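Sorbitol dehydrogenase (Gluconobacter oxydans, PDB 5ITG) probably oxidises D-sorbitol to L-sorbose with a nicotinamide cofactor, as a member of the mannitol dehydrogenase family. Local coordinates at residues A149-D154 with T163-V168; A153-P158 with L203-A208; K294-N299 with K336-T341; E387-A392 with D453-L458. All blocks are in the same frame, centred on the assembly; numbering follows the deposited sequence.

Contact 1 of 4, residues A149-D154 with T163-V168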
loop_
_atom_site.group_PDB
_atom_site.type_symbol
_atom_site.label_atom_id
_atom_site.label_comp_id
_atom_site.label_asym_id
_atom_site.label_seq_id
_atom_site.Cartn_x
_atom_site.Cartn_y
_atom_site.Cartn_z
ATOM N N ALA A 149 10.346 -17.929 16.653
ATOM C CA ALA A 149 10.967 -19.224 16.376
ATOM C C ALA A 149 11.972 -19.225 15.232
ATOM O O ALA A 149 13.113 -19.665 15.401
ATOM C CB ALA A 149 9.879 -20.271 16.107
ATOM N N ALA A 150 11.550 -18.747 14.065
ATOM C CA ALA A 150 12.435 -18.721 12.907
ATOM C C ALA A 150 13.647 -17.830 13.149
ATOM O O ALA A 150 14.757 -18.150 12.721
ATOM C CB ALA A 150 11.673 -18.248 11.676
ATOM N N VAL A 151 13.435 -16.711 13.833
ATOM C CA VAL A 151 14.527 -15.783 14.120
ATOM C C VAL A 151 15.585 -16.416 15.016
ATOM O O VAL A 151 16.791 -16.277 14.774
ATOM C CB VAL A 151 14.006 -14.502 14.809
ATOM C CG1 VAL A 151 15.172 -13.626 15.240
ATOM C CG2 VAL A 151 13.101 -13.742 13.861
ATOM N N LYS A 152 15.133 -17.109 16.056
ATOM C CA LYS A 152 16.051 -17.762 16.981
ATOM C C LYS A 152 16.832 -18.853 16.262
ATOM O O LYS A 152 18.026 -19.033 16.497
ATOM C CB LYS A 152 15.277 -18.354 18.161
ATOM C CG LYS A 152 14.512 -17.315 18.974
ATOM C CD LYS A 152 13.700 -17.957 20.097
ATOM C CE LYS A 152 14.596 -18.638 21.125
ATOM N NZ LYS A 152 15.564 -17.674 21.727
ATOM N N ALA A 153 16.162 -19.580 15.375
ATOM C CA ALA A 153 16.822 -20.641 14.628
ATOM C C ALA A 153 17.900 -20.040 13.733
ATOM O O ALA A 153 18.999 -20.592 13.600
ATOM C CB ALA A 153 15.803 -21.408 13.791
ATOM N N ASP A 154 17.585 -18.909 13.108
ATOM C CA ASP A 154 18.546 -18.238 12.242
ATOM C C ASP A 154 19.745 -17.799 13.065
ATOM O O ASP A 154 20.891 -17.888 12.614
ATOM C CB ASP A 154 17.902 -17.020 11.574
ATOM C CG ASP A 154 17.141 -17.384 10.321
ATOM O OD1 ASP A 154 16.736 -18.562 10.198
ATOM O OD2 ASP A 154 16.939 -16.496 9.465
ATOM N N THR A 163 14.908 -16.780 7.372
ATOM C CA THR A 163 14.129 -15.542 7.420
ATOM C C THR A 163 14.789 -14.454 6.584
ATOM O O THR A 163 16.000 -14.488 6.343
ATOM C CB THR A 163 13.965 -15.009 8.865
ATOM O OG1 THR A 163 15.211 -14.476 9.329
ATOM C CG2 THR A 163 13.510 -16.121 9.800
ATOM N N VAL A 164 13.991 -13.487 6.140
ATOM C CA VAL A 164 14.521 -12.398 5.331
ATOM C C VAL A 164 15.601 -11.687 6.132
ATOM O O VAL A 164 16.627 -11.288 5.592
ATOM C CB VAL A 164 13.396 -11.394 4.917
ATOM C CG1 VAL A 164 12.855 -10.661 6.134
ATOM C CG2 VAL A 164 13.921 -10.421 3.874
ATOM N N PHE A 165 15.376 -11.550 7.434
ATOM C CA PHE A 165 16.343 -10.895 8.311
ATOM C C PHE A 165 17.670 -11.650 8.266
ATOM O O PHE A 165 18.738 -11.052 8.107
ATOM C CB PHE A 165 15.819 -10.882 9.745
ATOM C CG PHE A 165 14.369 -10.539 9.847
ATOM C CD1 PHE A 165 13.913 -9.275 9.486
ATOM C CD2 PHE A 165 13.451 -11.484 10.277
ATOM C CE1 PHE A 165 12.559 -8.958 9.552
ATOM C CE2 PHE A 165 12.099 -11.179 10.349
ATOM C CZ PHE A 165 11.651 -9.908 9.983
ATOM N N GLY A 166 17.591 -12.969 8.412
ATOM C CA GLY A 166 18.786 -13.791 8.387
ATOM C C GLY A 166 19.538 -13.722 7.069
ATOM O O GLY A 166 20.763 -13.614 7.059
ATOM N N TYR A 167 18.807 -13.787 5.958
ATOM C CA TYR A 167 19.414 -13.735 4.630
ATOM C C TYR A 167 20.109 -12.405 4.369
ATOM O O TYR A 167 21.258 -12.365 3.928
ATOM C CB TYR A 167 18.350 -13.949 3.552
ATOM C CG TYR A 167 18.049 -15.398 3.231
ATOM C CD1 TYR A 167 18.937 -16.162 2.471
ATOM C CD2 TYR A 167 16.874 -16.001 3.675
ATOM C CE1 TYR A 167 18.659 -17.498 2.158
ATOM C CE2 TYR A 167 16.586 -17.339 3.368
ATOM C CZ TYR A 167 17.484 -18.077 2.611
ATOM O OH TYR A 167 17.211 -19.392 2.309
ATOM N N VAL A 168 19.395 -11.317 4.636
ATOM C CA VAL A 168 19.920 -9.977 4.406
ATOM C C VAL A 168 21.129 -9.653 5.270
ATOM O O VAL A 168 22.152 -9.201 4.762
ATOM C CB VAL A 168 18.812 -8.914 4.632
ATOM C CG1 VAL A 168 19.412 -7.517 4.664
ATOM C CG2 VAL A 168 17.784 -9.010 3.505
#

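Contact 2 of 4, residues A153-P158 with L203-A208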
loop_
_atom_site.group_PDB
_atom_site.type_symbol
_atom_site.label_atom_id
_atom_site.label_comp_id
_atom_site.label_asym_id
_atom_site.label_seq_id
_atom_site.Cartn_x
_atom_site.Cartn_y
_atom_site.Cartn_z
ATOM N N ALA A 153 16.162 -19.580 15.375
ATOM C CA ALA A 153 16.822 -20.641 14.628
ATOM C C ALA A 153 17.900 -20.040 13.733
ATOM O O ALA A 153 18.999 -20.592 13.600
ATOM C CB ALA A 153 15.803 -21.408 13.791
ATOM N N ASP A 154 17.585 -18.909 13.108
ATOM C CA ASP A 154 18.546 -18.238 12.242
ATOM C C ASP A 154 19.745 -17.799 13.065
ATOM O O ASP A 154 20.891 -17.888 12.614
ATOM C CB ASP A 154 17.902 -17.020 11.574
ATOM C CG ASP A 154 17.141 -17.384 10.321
ATOM O OD1 ASP A 154 16.736 -18.562 10.198
ATOM O OD2 ASP A 154 16.939 -16.496 9.465
ATOM N N LEU A 155 19.471 -17.321 14.273
ATOM C CA LEU A 155 20.524 -16.865 15.169
ATOM C C LEU A 155 21.436 -18.035 15.562
ATOM O O LEU A 155 22.621 -17.842 15.832
ATOM C CB LEU A 155 19.893 -16.214 16.409
ATOM C CG LEU A 155 20.107 -14.709 16.647
ATOM C CD1 LEU A 155 20.111 -13.939 15.345
ATOM C CD2 LEU A 155 19.016 -14.183 17.569
ATOM N N LYS A 156 20.887 -19.249 15.571
ATOM C CA LYS A 156 21.671 -20.435 15.914
ATOM C C LYS A 156 22.578 -20.821 14.747
ATOM O O LYS A 156 23.754 -21.123 14.944
ATOM C CB LYS A 156 20.749 -21.602 16.275
ATOM C CG LYS A 156 21.477 -22.840 16.796
ATOM C CD LYS A 156 20.497 -23.846 17.395
ATOM C CE LYS A 156 21.215 -25.074 17.946
ATOM N NZ LYS A 156 20.266 -26.021 18.601
ATOM N N ASN A 157 22.031 -20.815 13.533
ATOM C CA ASN A 157 22.810 -21.130 12.339
ATOM C C ASN A 157 22.652 -20.025 11.292
ATOM O O ASN A 157 22.052 -20.233 10.236
ATOM C CB ASN A 157 22.384 -22.476 11.741
ATOM C CG ASN A 157 22.806 -23.653 12.602
ATOM O OD1 ASN A 157 22.123 -24.014 13.561
ATOM N ND2 ASN A 157 23.951 -24.247 12.270
ATOM N N PRO A 158 23.219 -18.838 11.569
ATOM C CA PRO A 158 23.150 -17.678 10.672
ATOM C C PRO A 158 23.725 -17.890 9.276
ATOM O O PRO A 158 23.394 -17.148 8.347
ATOM C CB PRO A 158 23.899 -16.595 11.451
ATOM C CG PRO A 158 24.925 -17.390 12.210
ATOM C CD PRO A 158 24.098 -18.552 12.718
ATOM N N LEU A 203 18.265 -4.159 11.718
ATOM C CA LEU A 203 19.306 -3.811 12.686
ATOM C C LEU A 203 19.010 -4.521 14.002
ATOM O O LEU A 203 19.913 -4.772 14.801
ATOM C CB LEU A 203 19.368 -2.298 12.928
ATOM C CG LEU A 203 19.848 -1.406 11.777
ATOM C CD1 LEU A 203 19.994 0.022 12.281
ATOM C CD2 LEU A 203 21.175 -1.905 11.241
ATOM N N GLY A 204 17.737 -4.835 14.228
ATOM C CA GLY A 204 17.360 -5.536 15.438
ATOM C C GLY A 204 17.958 -6.931 15.401
ATOM O O GLY A 204 18.431 -7.441 16.417
ATOM N N TYR A 205 17.942 -7.552 14.222
ATOM C CA TYR A 205 18.502 -8.886 14.057
ATOM C C TYR A 205 20.022 -8.799 14.063
ATOM O O TYR A 205 20.701 -9.605 14.704
ATOM C CB TYR A 205 18.023 -9.510 12.744
ATOM C CG TYR A 205 18.623 -10.870 12.445
ATOM C CD1 TYR A 205 19.895 -10.986 11.889
ATOM C CD2 TYR A 205 17.920 -12.041 12.725
ATOM C CE1 TYR A 205 20.457 -12.238 11.615
ATOM C CE2 TYR A 205 18.470 -13.302 12.458
ATOM C CZ TYR A 205 19.737 -13.390 11.903
ATOM O OH TYR A 205 20.288 -14.622 11.631
ATOM N N ALA A 206 20.548 -7.811 13.346
ATOM C CA ALA A 206 21.987 -7.605 13.262
ATOM C C ALA A 206 22.609 -7.417 14.644
ATOM O O ALA A 206 23.679 -7.961 14.929
ATOM C CB ALA A 206 22.288 -6.388 12.382
ATOM N N LYS A 207 21.944 -6.643 15.495
ATOM C CA LYS A 207 22.451 -6.388 16.840
ATOM C C LYS A 207 22.566 -7.689 17.628
ATOM O O LYS A 207 23.561 -7.925 18.310
ATOM C CB LYS A 207 21.533 -5.423 17.588
ATOM C CG LYS A 207 22.046 -5.049 18.963
ATOM C CD LYS A 207 21.053 -4.175 19.708
ATOM C CE LYS A 207 21.631 -3.725 21.036
ATOM N NZ LYS A 207 22.925 -3.011 20.824
ATOM N N ALA A 208 21.545 -8.529 17.530
ATOM C CA ALA A 208 21.550 -9.802 18.235
ATOM C C ALA A 208 22.647 -10.694 17.673
ATOM O O ALA A 208 23.288 -11.436 18.411
ATOM C CB ALA A 208 20.196 -10.487 18.100
HETATM O O HOH W 1 21.995 -14.895 9.427
#

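Contact 3 of 4, residues K294-N299 with K336-T341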
loop_
_atom_site.group_PDB
_atom_site.type_symbol
_atom_site.label_atom_id
_atom_site.label_comp_id
_atom_site.label_asym_id
_atom_site.label_seq_id
_atom_site.Cartn_x
_atom_site.Cartn_y
_atom_site.Cartn_z
ATOM N N LYS A 294 -1.528 11.632 0.983
ATOM C CA LYS A 294 -2.270 10.395 0.750
ATOM C C LYS A 294 -3.231 10.112 1.901
ATOM O O LYS A 294 -4.407 9.786 1.689
ATOM C CB LYS A 294 -1.301 9.233 0.583
ATOM C CG LYS A 294 -1.960 7.943 0.125
ATOM C CD LYS A 294 -0.930 6.838 0.025
ATOM C CE LYS A 294 -1.585 5.486 -0.095
ATOM N NZ LYS A 294 -0.592 4.394 0.123
ATOM N N ILE A 295 -2.731 10.247 3.123
ATOM C CA ILE A 295 -3.551 10.006 4.307
ATOM C C ILE A 295 -4.734 10.975 4.433
ATOM O O ILE A 295 -5.885 10.557 4.621
ATOM C CB ILE A 295 -2.693 10.117 5.594
ATOM C CG1 ILE A 295 -1.737 8.924 5.683
ATOM C CG2 ILE A 295 -3.587 10.178 6.835
ATOM C CD1 ILE A 295 -0.707 9.076 6.782
ATOM N N ARG A 296 -4.453 12.269 4.300
ATOM C CA ARG A 296 -5.488 13.274 4.495
ATOM C C ARG A 296 -6.407 13.605 3.327
ATOM O O ARG A 296 -7.427 14.284 3.520
ATOM C CB ARG A 296 -4.848 14.553 5.046
ATOM C CG ARG A 296 -4.144 14.334 6.400
ATOM C CD ARG A 296 -3.546 15.630 6.927
ATOM N NE ARG A 296 -4.576 16.651 7.036
ATOM C CZ ARG A 296 -4.346 17.964 7.006
ATOM N NH1 ARG A 296 -3.105 18.435 6.873
ATOM N NH2 ARG A 296 -5.365 18.809 7.093
HETATM N N MSE A 297 -6.055 13.146 2.130
HETATM C CA MSE A 297 -6.900 13.371 0.958
HETATM C C MSE A 297 -7.472 12.058 0.404
HETATM O O MSE A 297 -8.681 11.938 0.264
HETATM C CB MSE A 297 -6.128 14.118 -0.132
HETATM C CG MSE A 297 -5.864 15.583 0.216
HETATM SE SE MSE A 297 -5.118 16.548 -1.267
HETATM C CE MSE A 297 -6.728 16.645 -2.352
ATOM N N LEU A 298 -6.620 11.073 0.108
ATOM C CA LEU A 298 -7.116 9.806 -0.435
ATOM C C LEU A 298 -7.842 8.963 0.614
ATOM O O LEU A 298 -9.012 8.612 0.437
ATOM C CB LEU A 298 -5.977 8.977 -1.049
ATOM C CG LEU A 298 -6.410 7.623 -1.645
ATOM C CD1 LEU A 298 -7.168 7.852 -2.928
ATOM C CD2 LEU A 298 -5.198 6.747 -1.910
ATOM N N ASN A 299 -7.149 8.643 1.707
ATOM C CA ASN A 299 -7.736 7.829 2.772
ATOM C C ASN A 299 -8.895 8.551 3.463
ATOM O O ASN A 299 -9.961 7.967 3.690
ATOM C CB ASN A 299 -6.656 7.442 3.798
ATOM C CG ASN A 299 -5.489 6.694 3.168
ATOM O OD1 ASN A 299 -5.655 5.962 2.187
ATOM N ND2 ASN A 299 -4.306 6.860 3.739
ATOM N N LYS A 336 -12.356 22.802 0.616
ATOM C CA LYS A 336 -12.503 23.763 1.701
ATOM C C LYS A 336 -11.881 23.434 3.053
ATOM O O LYS A 336 -11.501 24.344 3.794
ATOM C CB LYS A 336 -13.990 24.052 1.906
ATOM C CG LYS A 336 -14.725 24.398 0.622
ATOM C CD LYS A 336 -14.125 25.618 -0.065
ATOM C CE LYS A 336 -14.732 25.818 -1.453
ATOM N NZ LYS A 336 -14.048 26.908 -2.222
ATOM N N ASP A 337 -11.779 22.151 3.384
ATOM C CA ASP A 337 -11.234 21.757 4.682
ATOM C C ASP A 337 -9.820 21.188 4.684
ATOM O O ASP A 337 -9.003 21.550 5.534
ATOM C CB ASP A 337 -12.179 20.749 5.347
ATOM C CG ASP A 337 -13.607 21.257 5.410
ATOM O OD1 ASP A 337 -13.822 22.349 5.971
ATOM O OD2 ASP A 337 -14.513 20.575 4.892
ATOM N N VAL A 338 -9.522 20.305 3.738
ATOM C CA VAL A 338 -8.209 19.672 3.696
ATOM C C VAL A 338 -7.130 20.457 2.961
ATOM O O VAL A 338 -6.105 20.794 3.549
ATOM C CB VAL A 338 -8.298 18.257 3.085
ATOM C CG1 VAL A 338 -6.925 17.553 3.160
ATOM C CG2 VAL A 338 -9.353 17.433 3.834
ATOM N N ILE A 339 -7.350 20.744 1.684
ATOM C CA ILE A 339 -6.359 21.471 0.895
ATOM C C ILE A 339 -5.833 22.758 1.549
ATOM O O ILE A 339 -4.623 23.024 1.518
ATOM C CB ILE A 339 -6.903 21.780 -0.537
ATOM C CG1 ILE A 339 -6.916 20.484 -1.364
ATOM C CG2 ILE A 339 -6.018 22.811 -1.239
ATOM C CD1 ILE A 339 -7.493 20.640 -2.770
ATOM N N PRO A 340 -6.716 23.562 2.160
ATOM C CA PRO A 340 -6.226 24.801 2.789
ATOM C C PRO A 340 -5.369 24.566 4.036
ATOM O O PRO A 340 -4.667 25.466 4.487
ATOM C CB PRO A 340 -7.515 25.566 3.109
ATOM C CG PRO A 340 -8.500 25.023 2.078
ATOM C CD PRO A 340 -8.186 23.555 2.094
ATOM N N THR A 341 -5.418 23.357 4.588
ATOM C CA THR A 341 -4.634 23.056 5.787
ATOM C C THR A 341 -3.663 21.895 5.566
ATOM O O THR A 341 -3.253 21.227 6.514
ATOM C CB THR A 341 -5.560 22.733 6.986
ATOM O OG1 THR A 341 -6.233 21.487 6.761
ATOM C CG2 THR A 341 -6.609 23.831 7.150
#

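Contact 4 of 4, residues E387-A392 with D453-L458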
loop_
_atom_site.group_PDB
_atom_site.type_symbol
_atom_site.label_atom_id
_atom_site.label_comp_id
_atom_site.label_asym_id
_atom_site.label_seq_id
_atom_site.Cartn_x
_atom_site.Cartn_y
_atom_site.Cartn_z
ATOM N N GLU A 387 -5.801 15.469 11.941
ATOM C CA GLU A 387 -5.122 16.722 11.602
ATOM C C GLU A 387 -6.098 17.760 11.030
ATOM O O GLU A 387 -6.081 18.927 11.427
ATOM C CB GLU A 387 -3.986 16.463 10.611
ATOM C CG GLU A 387 -3.223 17.718 10.149
ATOM C CD GLU A 387 -2.470 18.418 11.267
ATOM O OE1 GLU A 387 -1.717 17.739 11.997
ATOM O OE2 GLU A 387 -2.617 19.654 11.405
ATOM N N THR A 388 -6.960 17.333 10.113
ATOM C CA THR A 388 -7.930 18.250 9.510
ATOM C C THR A 388 -8.871 18.860 10.552
ATOM O O THR A 388 -9.178 20.056 10.500
ATOM C CB THR A 388 -8.723 17.546 8.400
ATOM O OG1 THR A 388 -7.844 17.316 7.288
ATOM C CG2 THR A 388 -9.910 18.396 7.939
ATOM N N VAL A 389 -9.312 18.051 11.506
ATOM C CA VAL A 389 -10.180 18.552 12.567
ATOM C C VAL A 389 -9.411 19.507 13.490
ATOM O O VAL A 389 -9.895 20.594 13.806
ATOM C CB VAL A 389 -10.764 17.386 13.410
ATOM C CG1 VAL A 389 -11.528 17.934 14.621
ATOM C CG2 VAL A 389 -11.695 16.551 12.544
ATOM N N ARG A 390 -8.216 19.114 13.918
ATOM C CA ARG A 390 -7.430 19.981 14.799
ATOM C C ARG A 390 -7.198 21.351 14.163
ATOM O O ARG A 390 -7.351 22.374 14.822
ATOM C CB ARG A 390 -6.066 19.357 15.131
ATOM C CG ARG A 390 -6.103 18.111 16.008
ATOM C CD ARG A 390 -4.691 17.770 16.512
ATOM N NE ARG A 390 -4.235 18.723 17.520
ATOM C CZ ARG A 390 -4.519 18.636 18.820
ATOM N NH1 ARG A 390 -5.247 17.627 19.278
ATOM N NH2 ARG A 390 -4.101 19.571 19.660
ATOM N N ARG A 391 -6.821 21.372 12.888
ATOM C CA ARG A 391 -6.578 22.637 12.194
ATOM C C ARG A 391 -7.815 23.520 12.110
ATOM O O ARG A 391 -7.734 24.727 12.335
ATOM C CB ARG A 391 -6.040 22.380 10.778
ATOM C CG ARG A 391 -4.608 21.912 10.759
ATOM C CD ARG A 391 -3.673 23.001 11.266
ATOM N NE ARG A 391 -3.262 23.914 10.206
ATOM C CZ ARG A 391 -2.538 23.547 9.152
ATOM N NH1 ARG A 391 -2.151 22.279 9.022
ATOM N NH2 ARG A 391 -2.189 24.444 8.239
ATOM N N ALA A 392 -8.959 22.918 11.792
ATOM C CA ALA A 392 -10.207 23.669 11.682
ATOM C C ALA A 392 -10.555 24.311 13.013
ATOM O O ALA A 392 -10.977 25.463 13.056
ATOM C CB ALA A 392 -11.339 22.757 11.240
ATOM N N ASP A 453 -10.786 10.880 19.861
ATOM C CA ASP A 453 -9.807 11.233 20.891
ATOM C C ASP A 453 -8.644 12.103 20.417
ATOM O O ASP A 453 -8.050 12.830 21.214
ATOM C CB ASP A 453 -9.229 9.968 21.541
ATOM C CG ASP A 453 -10.213 9.282 22.480
ATOM O OD1 ASP A 453 -11.287 9.850 22.737
ATOM O OD2 ASP A 453 -9.902 8.173 22.962
ATOM N N GLY A 454 -8.316 12.020 19.129
ATOM C CA GLY A 454 -7.208 12.788 18.586
ATOM C C GLY A 454 -7.307 14.300 18.713
ATOM O O GLY A 454 -6.290 14.997 18.647
ATOM N N TRP A 455 -8.521 14.817 18.879
ATOM C CA TRP A 455 -8.703 16.258 19.009
ATOM C C TRP A 455 -9.466 16.651 20.266
ATOM O O TRP A 455 -9.789 17.823 20.466
ATOM C CB TRP A 455 -9.412 16.819 17.772
ATOM C CG TRP A 455 -10.750 16.201 17.463
ATOM C CD1 TRP A 455 -11.954 16.510 18.033
ATOM C CD2 TRP A 455 -11.017 15.205 16.472
ATOM N NE1 TRP A 455 -12.960 15.769 17.449
ATOM C CE2 TRP A 455 -12.410 14.960 16.487
ATOM C CE3 TRP A 455 -10.215 14.495 15.568
ATOM C CZ2 TRP A 455 -13.017 14.035 15.630
ATOM C CZ3 TRP A 455 -10.822 13.569 14.714
ATOM C CH2 TRP A 455 -12.213 13.353 14.755
ATOM N N ARG A 456 -9.708 15.672 21.130
ATOM C CA ARG A 456 -10.462 15.894 22.359
ATOM C C ARG A 456 -9.830 16.901 23.328
ATOM O O ARG A 456 -10.530 17.484 24.152
ATOM C CB ARG A 456 -10.698 14.555 23.063
ATOM C CG ARG A 456 -11.921 14.542 23.963
ATOM C CD ARG A 456 -12.133 13.178 24.600
ATOM N NE ARG A 456 -12.548 12.149 23.646
ATOM C CZ ARG A 456 -13.731 12.117 23.035
ATOM N NH1 ARG A 456 -14.630 13.062 23.265
ATOM N NH2 ARG A 456 -14.022 11.124 22.205
ATOM N N ASP A 457 -8.521 17.121 23.225
ATOM C CA ASP A 457 -7.853 18.068 24.117
ATOM C C ASP A 457 -8.233 19.517 23.813
ATOM O O ASP A 457 -8.138 20.392 24.676
ATOM C CB ASP A 457 -6.331 17.896 24.045
ATOM C CG ASP A 457 -5.797 17.968 22.627
ATOM O OD1 ASP A 457 -6.185 17.117 21.800
ATOM O OD2 ASP A 457 -4.985 18.873 22.346
ATOM N N LEU A 458 -8.670 19.762 22.583
ATOM C CA LEU A 458 -9.079 21.095 22.159
ATOM C C LEU A 458 -10.515 21.370 22.604
ATOM O O LEU A 458 -11.193 20.489 23.133
ATOM C CB LEU A 458 -8.996 21.198 20.633
ATOM C CG LEU A 458 -7.616 20.923 20.032
ATOM C CD1 LEU A 458 -7.726 20.823 18.518
ATOM C CD2 LEU A 458 -6.654 22.032 20.440
#

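Contact 1 of 4, residues A149-D154 with T163-V168
Thr163 meets the carboxylate of Asp154 twice, and both bonds fall on OD2. The backbone N of Thr163 donates to the syn lone pair of OD2 of Asp154 at 2.9 Å, with an N-H...O angle of 158°. The hydroxyl OG1 of Thr163 donates to OD2 of Asp154 at 2.7 Å, from well above the carboxylate plane. The other oxygen, OD1, takes the backbone N of Ser162, so both oxygens of this buried group are held. On the Phe165 ring, CG1 of Val164 covers one face, Phe144 packs edge-to-face, and CG2 of Val151 approaches obliquely, 4.3 Å from CD2 of Phe165.

Thr163 is also the N-cap of helix 164-177. With chi1 at 72°, OG1 of Thr163 turns back and accepts from Gly166 N at 3.0 Å. One hydroxyl thus caps a helix and gives its proton to Asp154. CG2 of Thr163 presses against CB of Ala150 at a tight 3.4 Å. Gly166 CA lies 3.4 Å from OD2 of Asp154.

The contact joins helix 149-156 to the start of helix 164-177 in the Rossmann domain. Tyr205 and Ala201 of helix 194-209 pack against it, and strand 26-31 meets Val164 through Phe31.

Contact 2 of 4, residues A153-P158 with L203-A208
Tyr205 reaches out from helix 194-209 and lays its ring under Leu155 CD1, with Asp154 at its edge. Its CG stands opposite the backbone N (chi1 176°), which sends the side chain across to helix 149-156. Beyond CB and CG, the ring atom CD2 of Tyr205 comes within 3.9 Å of Leu155 CD1. Further out, CE2 of Tyr205 is 3.4 Å from CD1 of Leu155, and CZ follows. CD1 of Leu155 sits over one face, offset toward the rim, in a CH-pi contact. CD1 of Leu155 lies 3.8 Å from the centroid of the Tyr205 ring and 28° off the normal. The ring edge near the hydroxyl faces CB of Asp154, which is 3.4 Å from Tyr205 OH. The carboxylate of Asp154 itself is bound to Thr163.

Both helices belong to the Rossmann domain, and here the end of helix 149-156 packs on helix 194-209. Phe165 and Val169 of helix 164-177 also touch Tyr205.

At the tip, Tyr205 OH donates to a water at 2.8 Å. That water donates in turn to the backbone O of Pro158 at 2.9 Å, just past the helix end. With an alanine at Tyr205, the water would probably lose its partner here and Leu155 CD1 the ring face it rests on. The other methyl of Leu155, CD2, packs on CB of Ala208 at 3.9 Å.

Contact 3 of 4, residues K294-N299 with K336-T341
Arg296 carries the polar part of the contact, gripping Thr341 end-on with two nitrogens. NH1 of Arg296 donates to the backbone O of Thr341 at 2.8 Å, with an N-H...O angle of 159°. NH2 of Arg296 donates to the hydroxyl OG1 of Thr341, also at 2.8 Å, but less straight, at 138°. Both acceptors lie close to the guanidinium plane. The chain bends at chi3 (56°), and the two side chains cross at about a right angle, so that the edge of the guanidinium meets Thr341. The group is buried, and NH2 has a further partner in Thr388 OG1.

The van der Waals contacts centre on Val338. Its CG1 lies over one face of the Arg296 guanidinium and touches the backbone O of Arg296 at 3.3 Å. The apolar pairs involve Met297, a selenomethionine in this crystal. CG of Met297 meets CG1 of Val338 at 3.7 Å. The Met297 chain bends at its end, and CE reaches CG1 of Ile339 at 4.0 Å.

Helix 288-312 makes a wider pi-type turn here, with Asn299 N bonded to Lys294 O. Its partner is the C-terminal part of helix 324-338, with the 3-10 segment 339-340 and Thr341 after it. Helix 377-394 closes over the polar side through Glu387 and Thr388. Helix 350-361 packs on Leu298 and Met297.

Contact 4 of 4, residues E387-A392 with D453-L458
Arg390 and Asp457 form a salt bridge, with two nitrogens meeting two oxygens end-on. NH1 of Arg390 donates to OD1 of Asp457 at 2.7 Å, and NH2 of Arg390 donates to OD2 of Asp457 at 2.9 Å. Each bond uses the syn lone pair of its oxygen. The guanidinium and carboxylate planes are only 9° apart, so the two flat groups are nearly coplanar. Asp457 CG stands between its backbone N and carbonyl carbon (chi1 53°), which brings the acid back toward the helix.

NH1 of Arg390 makes a further hydrogen bond to the backbone O of Gly454 at 2.9 Å. This bond lies in the carbonyl plane, on a lone pair.

Segment 453-458 lies in the loop between helices 432-439 and 461-477 of the largely helical C-terminal domain. Trp455 to Leu458 make a type I beta turn, closed by Leu458 N on Trp455 O. The turn packs on helix 377-394, which is kinked near Glu387 and Thr388.

The remaining contacts are van der Waals ones. CG1 of Val389 sits over the Trp455 ring in a CH-pi contact, 3.4 Å from the centroid of the five-membered ring. CG2 of Val389 lies over the same face, above the six-membered ring, 3.8 Å from CZ3 of Trp455. CD1 of Leu458 lies over the centre of one face of the Arg390 guanidinium, and CD2 of Leu458 is 3.6 Å from NH2 of Arg390. A leucine in place of Arg390 would probably leave Asp457 without its cationic mate and the Gly454 carbonyl without this donor. Leu463 of helix 461-477 and Ile402 of helix 400-412 also touch Val389.

Contacts 1 and 2 form one patch of the Rossmann domain. Their centres are 6 Å apart, and both use Asp154 on helix 149-156. Gly166 and Phe165 of contact 1 touch the Tyr205 ring of contact 2. Contacts 3 and 4 lie in the C-terminal domain, with centres 14 Å apart. There Arg296 NH2 probably bonds Thr388 OG1 at 2.9 Å, linking segment 294-299 to segment 387-392. The two pairs are remote, with centres about 40 to 42 Å apart. The crystal is the substrate-free form. Contact 3 lies on helix 288-312, whose counterpart in related polyol dehydrogenases carries the catalytic lysine; contact 3 may therefore lie near the active site.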